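Alpha-rhamnosidase (Dictyoglomus thermophilum, PDB 6I60) probably catalyses the hydrolysis of terminal non-reducing alpha-L-rhamnose residues in alpha-L-rhamnosides, as a multidomain bacterial glycoside hydrolase. Local coordinates at residues Q66-S75 / D86-E97; I196-N207 / N243-Y254. All blocks are in the same frame, centred on the assembly; numbering follows the deposited sequence.

Interaction 1. Residues Q66-S75 / D86-E97; sequences QTAYQVIVSS and DVWDTGKVLSSE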
loop_
_atom_site.group_PDB
_atom_site.type_symbol
_atom_site.label_atom_id
_atom_site.label_comp_id
_atom_site.label_asym_id
_atom_site.label_seq_id
_atom_site.Cartn_x
_atom_site.Cartn_y
_atom_site.Cartn_z
ATOM N N GLN A 66 23.415 11.854 -14.136
ATOM C CA GLN A 66 23.377 11.120 -15.394
ATOM C C GLN A 66 23.023 12.051 -16.548
ATOM O O GLN A 66 22.073 12.834 -16.460
ATOM C CB GLN A 66 22.364 9.978 -15.316
ATOM C CG GLN A 66 22.086 9.303 -16.655
ATOM C CD GLN A 66 20.966 8.282 -16.576
ATOM O OE1 GLN A 66 21.087 7.265 -15.896
ATOM N NE2 GLN A 66 19.871 8.549 -17.276
ATOM N N THR A 67 23.789 11.959 -17.637
ATOM C CA THR A 67 23.512 12.721 -18.846
ATOM C C THR A 67 23.068 11.863 -20.020
ATOM O O THR A 67 22.470 12.397 -20.959
ATOM C CB THR A 67 24.747 13.527 -19.268
ATOM O OG1 THR A 67 25.842 12.635 -19.509
ATOM C CG2 THR A 67 25.130 14.516 -18.180
ATOM N N ALA A 68 23.340 10.561 -19.994
ATOM C CA ALA A 68 22.937 9.675 -21.076
ATOM C C ALA A 68 22.874 8.249 -20.553
ATOM O O ALA A 68 23.568 7.895 -19.596
ATOM C CB ALA A 68 23.897 9.766 -22.268
ATOM N N TYR A 69 22.034 7.436 -21.190
ATOM C CA TYR A 69 21.908 6.027 -20.846
ATOM C C TYR A 69 21.738 5.208 -22.118
ATOM O O TYR A 69 21.422 5.736 -23.187
ATOM C CB TYR A 69 20.730 5.773 -19.890
ATOM C CG TYR A 69 19.367 5.918 -20.536
ATOM C CD1 TYR A 69 18.739 4.833 -21.140
ATOM C CD2 TYR A 69 18.710 7.140 -20.543
ATOM C CE1 TYR A 69 17.500 4.965 -21.735
ATOM C CE2 TYR A 69 17.469 7.281 -21.132
ATOM C CZ TYR A 69 16.870 6.191 -21.729
ATOM O OH TYR A 69 15.634 6.331 -22.317
ATOM N N GLN A 70 21.949 3.901 -21.986
ATOM C CA GLN A 70 21.718 2.963 -23.079
ATOM C C GLN A 70 21.416 1.602 -22.479
ATOM O O GLN A 70 22.241 1.058 -21.739
ATOM C CB GLN A 70 22.926 2.876 -24.012
ATOM C CG GLN A 70 22.779 1.802 -25.080
ATOM C CD GLN A 70 24.110 1.349 -25.643
ATOM O OE1 GLN A 70 25.153 1.925 -25.337
ATOM N NE2 GLN A 70 24.080 0.316 -26.477
ATOM N N VAL A 71 20.247 1.052 -22.793
ATOM C CA VAL A 71 19.833 -0.254 -22.296
ATOM C C VAL A 71 19.728 -1.205 -23.478
ATOM O O VAL A 71 19.190 -0.845 -24.532
ATOM C CB VAL A 71 18.506 -0.171 -21.516
ATOM C CG1 VAL A 71 17.488 0.658 -22.271
ATOM C CG2 VAL A 71 17.962 -1.561 -21.239
ATOM N N ILE A 72 20.268 -2.407 -23.314
ATOM C CA ILE A 72 20.253 -3.435 -24.345
ATOM C C ILE A 72 19.378 -4.572 -23.849
ATOM O O ILE A 72 19.548 -5.036 -22.715
ATOM C CB ILE A 72 21.674 -3.933 -24.657
ATOM C CG1 ILE A 72 22.458 -2.852 -25.404
ATOM C CG2 ILE A 72 21.620 -5.240 -25.432
ATOM C CD1 ILE A 72 23.606 -3.374 -26.239
ATOM N N VAL A 73 18.438 -5.020 -24.677
ATOM C CA VAL A 73 17.615 -6.169 -24.335
ATOM C C VAL A 73 17.836 -7.233 -25.395
ATOM O O VAL A 73 17.814 -6.934 -26.595
ATOM C CB VAL A 73 16.128 -5.800 -24.206
ATOM C CG1 VAL A 73 15.288 -7.051 -23.828
ATOM C CG2 VAL A 73 15.977 -4.626 -23.215
ATOM N N SER A 74 18.067 -8.465 -24.950
ATOM C CA SER A 74 18.389 -9.580 -25.823
ATOM C C SER A 74 17.519 -10.780 -25.468
ATOM O O SER A 74 16.797 -10.787 -24.464
ATOM C CB SER A 74 19.872 -9.963 -25.722
ATOM O OG SER A 74 20.706 -8.873 -26.072
ATOM N N SER A 75 17.599 -11.809 -26.310
ATOM C CA SER A 75 16.781 -13.008 -26.166
ATOM C C SER A 75 17.552 -14.205 -25.629
ATOM O O SER A 75 16.959 -15.274 -25.450
ATOM C CB SER A 75 16.142 -13.374 -27.511
ATOM O OG SER A 75 17.113 -13.429 -28.541
ATOM N N ASP A 86 19.431 -7.537 -29.566
ATOM C CA ASP A 86 18.638 -8.577 -30.218
ATOM C C ASP A 86 17.179 -8.162 -30.340
ATOM O O ASP A 86 16.583 -8.257 -31.419
ATOM C CB ASP A 86 18.766 -9.896 -29.458
ATOM C CG ASP A 86 18.167 -11.062 -30.218
ATOM O OD1 ASP A 86 18.751 -12.164 -30.173
ATOM O OD2 ASP A 86 17.111 -10.879 -30.860
ATOM N N VAL A 87 16.576 -7.696 -29.250
ATOM C CA VAL A 87 15.205 -7.213 -29.306
ATOM C C VAL A 87 15.057 -5.757 -28.879
ATOM O O VAL A 87 13.994 -5.160 -29.128
ATOM C CB VAL A 87 14.261 -8.113 -28.481
ATOM C CG1 VAL A 87 14.600 -9.596 -28.755
ATOM C CG2 VAL A 87 14.295 -7.755 -27.013
ATOM N N TRP A 88 16.066 -5.146 -28.253
ATOM C CA TRP A 88 16.062 -3.703 -28.042
ATOM C C TRP A 88 17.488 -3.186 -27.923
ATOM O O TRP A 88 18.345 -3.827 -27.309
ATOM C CB TRP A 88 15.270 -3.295 -26.795
ATOM C CG TRP A 88 14.796 -1.853 -26.850
ATOM C CD1 TRP A 88 14.725 -1.056 -27.959
ATOM C CD2 TRP A 88 14.325 -1.050 -25.755
ATOM N NE1 TRP A 88 14.241 0.186 -27.625
ATOM C CE2 TRP A 88 13.988 0.216 -26.279
ATOM C CE3 TRP A 88 14.157 -1.278 -24.386
ATOM C CZ2 TRP A 88 13.492 1.249 -25.481
ATOM C CZ3 TRP A 88 13.666 -0.251 -23.596
ATOM C CH2 TRP A 88 13.341 0.995 -24.146
ATOM N N ASP A 89 17.721 -2.006 -28.501
ATOM C CA ASP A 89 18.994 -1.299 -28.354
ATOM C C ASP A 89 18.707 0.189 -28.540
ATOM O O ASP A 89 18.566 0.659 -29.673
ATOM C CB ASP A 89 20.031 -1.795 -29.352
ATOM C CG ASP A 89 21.429 -1.283 -29.044
ATOM O OD1 ASP A 89 21.551 -0.161 -28.501
ATOM O OD2 ASP A 89 22.405 -2.002 -29.350
ATOM N N THR A 90 18.616 0.918 -27.426
ATOM C CA THR A 90 18.305 2.341 -27.489
ATOM C C THR A 90 19.466 3.173 -28.014
ATOM O O THR A 90 19.240 4.279 -28.517
ATOM C CB THR A 90 17.908 2.860 -26.105
ATOM O OG1 THR A 90 19.052 2.843 -25.240
ATOM C CG2 THR A 90 16.824 1.993 -25.508
ATOM N N GLY A 91 20.695 2.677 -27.911
ATOM C CA GLY A 91 21.830 3.522 -28.199
ATOM C C GLY A 91 22.000 4.552 -27.093
ATOM O O GLY A 91 21.285 4.560 -26.089
ATOM N N LYS A 92 22.975 5.435 -27.294
ATOM C CA LYS A 92 23.234 6.509 -26.337
ATOM C C LYS A 92 22.064 7.485 -26.360
ATOM O O LYS A 92 21.984 8.360 -27.224
ATOM C CB LYS A 92 24.546 7.215 -26.660
ATOM C CG LYS A 92 24.901 8.329 -25.687
ATOM C CD LYS A 92 26.352 8.752 -25.834
ATOM C CE LYS A 92 26.602 10.099 -25.184
ATOM N NZ LYS A 92 28.056 10.346 -24.997
ATOM N N VAL A 93 21.148 7.329 -25.408
ATOM C CA VAL A 93 19.991 8.207 -25.281
ATOM C C VAL A 93 20.367 9.377 -24.380
ATOM O O VAL A 93 20.680 9.186 -23.201
ATOM C CB VAL A 93 18.779 7.451 -24.717
ATOM C CG1 VAL A 93 17.667 8.426 -24.367
ATOM C CG2 VAL A 93 18.293 6.417 -25.711
ATOM N N LEU A 94 20.331 10.586 -24.934
ATOM C CA LEU A 94 20.672 11.796 -24.187
ATOM C C LEU A 94 19.477 12.186 -23.324
ATOM O O LEU A 94 18.617 12.973 -23.724
ATOM C CB LEU A 94 21.069 12.921 -25.135
ATOM C CG LEU A 94 22.150 12.596 -26.167
ATOM C CD1 LEU A 94 22.588 13.858 -26.891
ATOM C CD2 LEU A 94 23.340 11.908 -25.515
ATOM N N SER A 95 19.426 11.621 -22.119
ATOM C CA SER A 95 18.353 11.909 -21.178
ATOM C C SER A 95 18.849 11.602 -19.772
ATOM O O SER A 95 19.580 10.630 -19.566
ATOM C CB SER A 95 17.093 11.091 -21.491
ATOM O OG SER A 95 16.362 10.787 -20.313
ATOM N N SER A 96 18.451 12.438 -18.817
ATOM C CA SER A 96 18.813 12.248 -17.420
ATOM C C SER A 96 17.865 11.307 -16.688
ATOM O O SER A 96 18.098 11.010 -15.512
ATOM C CB SER A 96 18.858 13.599 -16.700
ATOM O OG SER A 96 17.557 14.145 -16.557
ATOM N N GLU A 97 16.815 10.830 -17.351
ATOM C CA GLU A 97 15.833 9.980 -16.692
ATOM C C GLU A 97 16.387 8.576 -16.474
ATOM O O GLU A 97 17.140 8.051 -17.299
ATOM C CB GLU A 97 14.550 9.917 -17.520
ATOM C CG GLU A 97 13.668 11.148 -17.389
ATOM C CD GLU A 97 13.309 11.461 -15.945
ATOM O OE1 GLU A 97 13.277 12.658 -15.584
ATOM O OE2 GLU A 97 13.056 10.512 -15.171
#

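Interaction 2. Residues I196-N207 / N243-Y254; sequences IAGLGLYELYIN and NAIGVILGNGRY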
loop_
_atom_site.group_PDB
_atom_site.type_symbol
_atom_site.label_atom_id
_atom_site.label_comp_id
_atom_site.label_asym_id
_atom_site.label_seq_id
_atom_site.Cartn_x
_atom_site.Cartn_y
_atom_site.Cartn_z
ATOM N N ILE A 196 -1.730 -20.046 -12.596
ATOM C CA ILE A 196 -2.953 -20.411 -11.890
ATOM C C ILE A 196 -3.693 -19.147 -11.473
ATOM O O ILE A 196 -3.074 -18.135 -11.129
ATOM C CB ILE A 196 -2.645 -21.297 -10.663
ATOM C CG1 ILE A 196 -3.919 -21.610 -9.875
ATOM C CG2 ILE A 196 -1.587 -20.646 -9.781
ATOM C CD1 ILE A 196 -3.790 -22.798 -8.950
ATOM N N ALA A 197 -5.024 -19.210 -11.524
ATOM C CA ALA A 197 -5.907 -18.178 -10.975
ATOM C C ALA A 197 -7.034 -18.917 -10.256
ATOM O O ALA A 197 -8.040 -19.285 -10.868
ATOM C CB ALA A 197 -6.435 -17.247 -12.059
ATOM N N GLY A 198 -6.847 -19.148 -8.960
ATOM C CA GLY A 198 -7.861 -19.798 -8.155
ATOM C C GLY A 198 -8.733 -18.803 -7.420
ATOM O O GLY A 198 -8.260 -18.095 -6.527
ATOM N N LEU A 199 -10.009 -18.736 -7.787
ATOM C CA LEU A 199 -10.944 -17.778 -7.214
ATOM C C LEU A 199 -11.736 -18.434 -6.091
ATOM O O LEU A 199 -12.199 -19.570 -6.236
ATOM C CB LEU A 199 -11.891 -17.240 -8.287
ATOM C CG LEU A 199 -11.241 -16.422 -9.404
ATOM C CD1 LEU A 199 -12.268 -15.528 -10.067
ATOM C CD2 LEU A 199 -10.076 -15.596 -8.873
ATOM N N GLY A 200 -11.876 -17.727 -4.970
ATOM C CA GLY A 200 -11.264 -16.422 -4.783
ATOM C C GLY A 200 -9.877 -16.520 -4.178
ATOM O O GLY A 200 -9.059 -15.609 -4.314
ATOM N N LEU A 201 -9.618 -17.637 -3.500
ATOM C CA LEU A 201 -8.317 -17.935 -2.921
ATOM C C LEU A 201 -7.920 -19.356 -3.297
ATOM O O LEU A 201 -8.767 -20.192 -3.625
ATOM C CB LEU A 201 -8.330 -17.772 -1.395
ATOM C CG LEU A 201 -8.760 -16.401 -0.868
ATOM C CD1 LEU A 201 -9.002 -16.447 0.635
ATOM C CD2 LEU A 201 -7.723 -15.342 -1.224
ATOM N N TYR A 202 -6.617 -19.629 -3.250
ATOM C CA TYR A 202 -6.121 -20.940 -3.642
ATOM C C TYR A 202 -4.818 -21.246 -2.918
ATOM O O TYR A 202 -4.160 -20.358 -2.369
ATOM C CB TYR A 202 -5.915 -21.034 -5.162
ATOM C CG TYR A 202 -4.702 -20.279 -5.666
ATOM C CD1 TYR A 202 -4.798 -18.942 -6.028
ATOM C CD2 TYR A 202 -3.465 -20.903 -5.781
ATOM C CE1 TYR A 202 -3.695 -18.247 -6.487
ATOM C CE2 TYR A 202 -2.357 -20.215 -6.236
ATOM C CZ TYR A 202 -2.478 -18.888 -6.590
ATOM O OH TYR A 202 -1.382 -18.198 -7.046
ATOM N N GLU A 203 -4.456 -22.527 -2.931
ATOM C CA GLU A 203 -3.153 -22.991 -2.481
ATOM C C GLU A 203 -2.695 -24.084 -3.432
ATOM O O GLU A 203 -3.441 -25.033 -3.690
ATOM C CB GLU A 203 -3.203 -23.510 -1.039
ATOM C CG GLU A 203 -2.778 -22.482 -0.001
ATOM C CD GLU A 203 -2.582 -23.080 1.381
ATOM O OE1 GLU A 203 -3.165 -24.150 1.658
ATOM O OE2 GLU A 203 -1.843 -22.479 2.191
ATOM N N LEU A 204 -1.482 -23.948 -3.958
ATOM C CA LEU A 204 -0.973 -24.841 -4.990
ATOM C C LEU A 204 0.036 -25.823 -4.409
ATOM O O LEU A 204 0.897 -25.449 -3.608
ATOM C CB LEU A 204 -0.326 -24.041 -6.122
ATOM C CG LEU A 204 0.377 -24.851 -7.209
ATOM C CD1 LEU A 204 -0.635 -25.605 -8.055
ATOM C CD2 LEU A 204 1.231 -23.940 -8.068
ATOM N N TYR A 205 -0.074 -27.083 -4.828
ATOM C CA TYR A 205 0.838 -28.140 -4.417
ATOM C C TYR A 205 1.273 -28.934 -5.639
ATOM O O TYR A 205 0.475 -29.174 -6.549
ATOM C CB TYR A 205 0.189 -29.080 -3.393
ATOM C CG TYR A 205 -0.085 -28.435 -2.055
ATOM C CD1 TYR A 205 0.882 -28.423 -1.059
ATOM C CD2 TYR A 205 -1.310 -27.839 -1.787
ATOM C CE1 TYR A 205 0.638 -27.833 0.167
ATOM C CE2 TYR A 205 -1.562 -27.248 -0.565
ATOM C CZ TYR A 205 -0.585 -27.248 0.409
ATOM O OH TYR A 205 -0.833 -26.660 1.628
ATOM N N ILE A 206 2.543 -29.337 -5.656
ATOM C CA ILE A 206 3.092 -30.163 -6.727
ATOM C C ILE A 206 3.934 -31.256 -6.088
ATOM O O ILE A 206 4.943 -30.963 -5.435
ATOM C CB ILE A 206 3.935 -29.351 -7.726
ATOM C CG1 ILE A 206 3.024 -28.543 -8.652
ATOM C CG2 ILE A 206 4.835 -30.271 -8.537
ATOM C CD1 ILE A 206 3.727 -27.972 -9.861
ATOM N N ASN A 207 3.519 -32.512 -6.266
ATOM C CA ASN A 207 4.223 -33.672 -5.718
ATOM C C ASN A 207 4.365 -33.589 -4.199
ATOM O O ASN A 207 5.322 -34.115 -3.624
ATOM C CB ASN A 207 5.594 -33.853 -6.376
ATOM C CG ASN A 207 5.490 -34.242 -7.839
ATOM O OD1 ASN A 207 4.670 -35.080 -8.214
ATOM N ND2 ASN A 207 6.326 -33.635 -8.674
ATOM N N ASN A 243 3.599 -37.797 -11.685
ATOM C CA ASN A 243 3.534 -36.472 -11.091
ATOM C C ASN A 243 2.116 -36.188 -10.625
ATOM O O ASN A 243 1.148 -36.784 -11.103
ATOM C CB ASN A 243 3.975 -35.389 -12.076
ATOM C CG ASN A 243 5.475 -35.308 -12.214
ATOM O OD1 ASN A 243 6.181 -36.302 -12.050
ATOM N ND2 ASN A 243 5.974 -34.118 -12.518
ATOM N N ALA A 244 2.005 -35.253 -9.685
ATOM C CA ALA A 244 0.714 -34.876 -9.134
ATOM C C ALA A 244 0.727 -33.392 -8.802
ATOM O O ALA A 244 1.744 -32.856 -8.355
ATOM C CB ALA A 244 0.375 -35.696 -7.885
ATOM N N ILE A 245 -0.407 -32.737 -9.028
ATOM C CA ILE A 245 -0.587 -31.338 -8.668
ATOM C C ILE A 245 -1.789 -31.231 -7.740
ATOM O O ILE A 245 -2.729 -32.030 -7.814
ATOM C CB ILE A 245 -0.764 -30.442 -9.912
ATOM C CG1 ILE A 245 -1.733 -31.084 -10.897
ATOM C CG2 ILE A 245 0.567 -30.219 -10.599
ATOM C CD1 ILE A 245 -3.160 -30.693 -10.679
ATOM N N GLY A 246 -1.755 -30.233 -6.860
ATOM C CA GLY A 246 -2.827 -30.041 -5.903
ATOM C C GLY A 246 -3.257 -28.597 -5.751
ATOM O O GLY A 246 -2.424 -27.715 -5.522
ATOM N N VAL A 247 -4.556 -28.340 -5.887
ATOM C CA VAL A 247 -5.117 -27.002 -5.735
ATOM C C VAL A 247 -6.352 -27.100 -4.850
ATOM O O VAL A 247 -7.283 -27.854 -5.160
ATOM C CB VAL A 247 -5.482 -26.363 -7.085
ATOM C CG1 VAL A 247 -6.003 -24.951 -6.870
ATOM C CG2 VAL A 247 -4.285 -26.357 -8.022
ATOM N N ILE A 248 -6.362 -26.341 -3.758
ATOM C CA ILE A 248 -7.517 -26.227 -2.875
ATOM C C ILE A 248 -8.041 -24.800 -2.969
ATOM O O ILE A 248 -7.258 -23.843 -2.935
ATOM C CB ILE A 248 -7.162 -26.606 -1.425
ATOM C CG1 ILE A 248 -8.334 -26.309 -0.489
ATOM C CG2 ILE A 248 -5.905 -25.885 -0.969
ATOM C CD1 ILE A 248 -8.441 -27.269 0.670
ATOM N N LEU A 249 -9.356 -24.659 -3.101
ATOM C CA LEU A 249 -9.982 -23.369 -3.357
ATOM C C LEU A 249 -10.625 -22.809 -2.096
ATOM O O LEU A 249 -11.278 -23.534 -1.341
ATOM C CB LEU A 249 -11.039 -23.490 -4.457
ATOM C CG LEU A 249 -10.520 -23.688 -5.881
ATOM C CD1 LEU A 249 -11.664 -23.582 -6.868
ATOM C CD2 LEU A 249 -9.429 -22.680 -6.208
ATOM N N GLY A 250 -10.438 -21.508 -1.880
ATOM C CA GLY A 250 -11.107 -20.798 -0.807
ATOM C C GLY A 250 -12.078 -19.768 -1.348
ATOM O O GLY A 250 -12.000 -19.398 -2.523
ATOM N N ASN A 251 -13.002 -19.297 -0.508
ATOM C CA ASN A 251 -14.002 -18.338 -0.968
ATOM C C ASN A 251 -13.404 -16.944 -1.128
ATOM O O ASN A 251 -13.347 -16.403 -2.238
ATOM C CB ASN A 251 -15.186 -18.300 0.003
ATOM C CG ASN A 251 -15.742 -19.677 0.302
ATOM O OD1 ASN A 251 -15.335 -20.673 -0.298
ATOM N ND2 ASN A 251 -16.675 -19.741 1.239
ATOM N N GLY A 252 -12.958 -16.348 -0.025
ATOM C CA GLY A 252 -12.402 -15.012 -0.062
ATOM C C GLY A 252 -13.440 -13.965 -0.405
ATOM O O GLY A 252 -14.443 -13.820 0.301
ATOM N N ARG A 253 -13.211 -13.231 -1.491
ATOM C CA ARG A 253 -14.147 -12.217 -1.950
ATOM C C ARG A 253 -15.020 -12.687 -3.104
ATOM O O ARG A 253 -15.995 -12.007 -3.439
ATOM C CB ARG A 253 -13.387 -10.950 -2.361
ATOM C CG ARG A 253 -12.896 -10.130 -1.183
ATOM C CD ARG A 253 -13.714 -8.864 -1.036
ATOM N NE ARG A 253 -13.237 -8.005 0.044
ATOM C CZ ARG A 253 -13.693 -8.050 1.291
ATOM N NH1 ARG A 253 -14.641 -8.916 1.622
ATOM N NH2 ARG A 253 -13.204 -7.228 2.208
ATOM N N TYR A 254 -14.700 -13.828 -3.714
ATOM C CA TYR A 254 -15.522 -14.408 -4.777
ATOM C C TYR A 254 -16.688 -15.144 -4.125
ATOM O O TYR A 254 -16.720 -16.373 -4.023
ATOM C CB TYR A 254 -14.691 -15.332 -5.659
ATOM C CG TYR A 254 -15.271 -15.569 -7.038
ATOM C CD1 TYR A 254 -15.175 -14.601 -8.028
ATOM C CD2 TYR A 254 -15.905 -16.766 -7.350
ATOM C CE1 TYR A 254 -15.701 -14.814 -9.291
ATOM C CE2 TYR A 254 -16.435 -16.989 -8.610
ATOM C CZ TYR A 254 -16.328 -16.009 -9.577
ATOM O OH TYR A 254 -16.850 -16.219 -10.833
#

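Interaction 1. Residues Q66-S75 / D86-E97
Val93 lies over one face of the Tyr69 ring in a CH-pi contact, its CB 3.9 Å from the ring centroid and 17° off the normal. The two side chains point the same way, and a chi1 of 72° sets CG of Tyr69 between its own backbone N and carbonyl carbon, which swings the ring under Val93. Ser95 O sits at the ring edge, in its plane. Backbone bonds in both directions join Tyr69 and Val93.

At one end, the extended Gln66 side chain sends NE2 to two carbonyls: 3.1 Å to Ser95 O, close to the amide plane, and 2.8 Å to Glu97 O, where the donor stands above the carbonyl plane. Gln66 OE1 is taken by Trp55. Midway, Gln70 NE2 meets Asp89 OD1 at 3.3 Å on the syn side, with amide and carboxylate planes 16° apart; the same oxygen closes an Asx turn with Gly91 N. Thr90 OG1 accepts from Val71 N and donates to Gly91 O. Further along, Val73 packs its CB on Trp88 CB, while Val87 and Trp88 form a classic beta bulge, both giving their N-H to Val73 O.

Strand 88-89 is an edge of the N-terminal immunoglobulin-like domain's sheet. Beyond it, the lone Tyr69-Val93 bridge, supplemented by the Thr90 hydroxyl and Gln66 NE2, holds irregular chain 90-97 without a continuous ladder.

Interaction 2. Residues I196-N207 / N243-Y254
Ile196 and Val247 meet tip to tip on the apolar side of an antiparallel strand pair in the alpha-L-rhamnosidase N-terminal domain, CD1 of Ile196 lying 3.7 Å from CG2 of Val247. That methyl also receives Leu204 CD1, so Val247 packs both against its ladder neighbour Leu204 and against Ile196 of the facing layer. Along the same face Leu249 CD2 packs directly on the backbone CA of Gly198 at 3.8 Å, and the side chains of Ile206 and Ile245 cross, bringing CG1 of the first to CG2 of the second.

The other face is more polar, though the contact is buried nearly throughout. Gly246 and Gly250 put no side chain there, and Tyr205, which is partly exposed, lies with Gly246 O near its ring edge. Beside it, Glu203 runs alongside Ile248, Glu203 CB lying 3.6 Å from Ile248 CG2, while its carboxylate forms salt bridges with Arg210 and Arg430.

The ends are finished differently. Asn207 turns its OD1 back to Ala244 N at 3.0 Å, the donor standing above the carbonyl plane, while its own N-H bonds Ala244 O and its ND2 bonds Asn237 O. At the opposite end a cis peptide precedes Gly200, and Gly200 and Leu201 form a classic beta bulge in which both N-H groups share Gly250 O. Just before the bulge, Leu199 CD1 makes a CH-pi contact over the Tyr254 ring face, 4.0 Å from the centroid; chi1 of -158° carries that ring away from the Tyr254 backbone N, and its hydroxyl bonds Lys264.

Of the two packed beta layers, one has strand 243-250 between 201-206 and 171-184; 196-199, crossing it at 40°, belongs to the other, between 226-233 and 264-273, where Leu265 also touches Ile196 and Val247.

Both contacts are built on antiparallel strand pairing and each contains a classic beta bulge, but they share no secondary-structure element and lie in different domains, with centres 41 Å apart and nearest atoms about 23 Å apart. Interaction 1 is partly buried at a sheet edge: its bridges are interrupted, and amide, hydroxyl and carboxylate groups supplement the broken pairing. Interaction 2 is buried almost throughout; six consecutive bridges make a continuous ladder, and aliphatic side chains join it to a second layer. The bulge accompanies an edge strand in 86-97, whereas in 196-207 it marks where the chain passes from one layer to the other.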